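Local coordinates for putative uncharacterized protein (Chaetomium thermophilum, PDB 4XRI) that probably acts as a nuclear import receptor of the importin-beta family, carrying protein cargo into the nucleus and binding a small GTPase, at residues 92-95 with 96-99. The protein carries 2 engineered substitutions. Sequence-based numbering, arbitrary orientation.
Sequences QTDQ and ETRT. With SO4 (sulfate ion), chain F.
R98, with CG beside its backbone N and a bend at chi3 (-59°), turns back toward the loop, while Q95, with CG anti to the backbone N (chi1 -178°) and a bend at chi2, swings its amide against the guanidinium. The two planes stand nearly perpendicular, 87° apart, and R98 NH1 reaches Q95 OE1 at 2.9 Å from above the amide plane rather than along a lone pair. At the other end of the guanidinium, R98 NH2 donates to T93 OG1 (3.0 Å), close to the guanidinium plane; the same hydroxyl bonds W89 O of the preceding helix. D94 is the N-cap of helix 95-108, its OD2 taking a weak bond from T97 N (3.3 Å), while Q95 O accepts from both T99 N and T99 OG1, from opposite faces of its plane. T93, D94 and T97 pack this helix start on helix 42-54 within the importin-beta N-terminal region. With an alanine at R98, the Q95 amide would probably be freer to turn and the sulfate less firmly held. That sulfate, probably from the crystallisation liquor, is gripped through O4 by R98 NH1 and NH2 (both 2.9 Å) and through O3 by Q95 N, so arginine and helix start together offer positive potential that probably draws the anion.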
# COMPACT_ATOMS: atom_id res chain seq x y z
N GLN A 92 14.85 26.91 -24.88
CA GLN A 92 15.43 26.30 -26.07
C GLN A 92 14.54 26.48 -27.29
O GLN A 92 14.70 25.80 -28.31
CB GLN A 92 15.72 24.83 -25.82
CG GLN A 92 16.81 24.61 -24.78
CD GLN A 92 17.09 23.15 -24.50
OE1 GLN A 92 17.19 22.74 -23.34
NE2 GLN A 92 17.23 22.36 -25.56
N THR A 93 13.59 27.40 -27.18
CA THR A 93 12.79 27.81 -28.32
C THR A 93 12.92 29.31 -28.52
O THR A 93 13.44 30.02 -27.65
CB THR A 93 11.30 27.46 -28.13
OG1 THR A 93 10.77 28.19 -27.01
CG2 THR A 93 11.12 25.97 -27.90
N ASP A 94 12.47 29.80 -29.67
CA ASP A 94 12.35 31.23 -29.88
C ASP A 94 10.89 31.62 -29.69
O ASP A 94 10.02 30.76 -29.58
CB ASP A 94 12.84 31.63 -31.28
CG ASP A 94 12.19 30.82 -32.38
OD1 ASP A 94 12.20 29.58 -32.28
OD2 ASP A 94 11.68 31.43 -33.33
N GLN A 95 10.62 32.92 -29.65
CA GLN A 95 9.26 33.40 -29.44
C GLN A 95 8.38 33.10 -30.65
O GLN A 95 7.19 32.84 -30.52
CB GLN A 95 9.25 34.89 -29.13
CG GLN A 95 7.86 35.46 -28.84
CD GLN A 95 7.19 34.78 -27.66
OE1 GLN A 95 7.56 35.02 -26.50
NE2 GLN A 95 6.21 33.93 -27.94
N GLU A 96 8.99 33.15 -31.84
CA GLU A 96 8.26 32.87 -33.07
C GLU A 96 7.72 31.45 -33.09
O GLU A 96 6.57 31.22 -33.47
CB GLU A 96 9.15 33.11 -34.29
CG GLU A 96 8.45 32.87 -35.62
CD GLU A 96 9.36 33.11 -36.81
OE1 GLU A 96 10.42 33.75 -36.65
OE2 GLU A 96 9.01 32.65 -37.92
N THR A 97 8.55 30.50 -32.67
CA THR A 97 8.14 29.10 -32.61
C THR A 97 7.05 28.88 -31.58
O THR A 97 6.05 28.20 -31.84
CB THR A 97 9.33 28.17 -32.29
OG1 THR A 97 10.35 28.33 -33.28
CG2 THR A 97 8.88 26.71 -32.26
N ARG A 98 7.23 29.48 -30.40
CA ARG A 98 6.24 29.36 -29.33
C ARG A 98 4.90 29.94 -29.74
O ARG A 98 3.85 29.33 -29.51
CB ARG A 98 6.74 30.06 -28.06
CG ARG A 98 7.91 29.37 -27.40
CD ARG A 98 8.16 29.91 -26.00
NE ARG A 98 8.44 31.34 -26.00
CZ ARG A 98 9.66 31.87 -26.13
NH1 ARG A 98 9.81 33.18 -26.11
NH2 ARG A 98 10.71 31.07 -26.28
N THR A 99 4.93 31.12 -30.35
CA THR A 99 3.71 31.78 -30.82
C THR A 99 3.00 30.92 -31.86
O THR A 99 1.78 30.80 -31.86
CB THR A 99 4.02 33.16 -31.43
OG1 THR A 99 4.66 33.98 -30.44
CG2 THR A 99 2.74 33.84 -31.89
S SO4 F . 13.16 34.42 -27.44
O1 SO4 F . 12.79 35.34 -26.37
O2 SO4 F . 14.61 34.25 -27.46
O3 SO4 F . 12.71 34.96 -28.72
O4 SO4 F . 12.52 33.12 -27.21
O HOH W 1 5.36 32.41 -25.33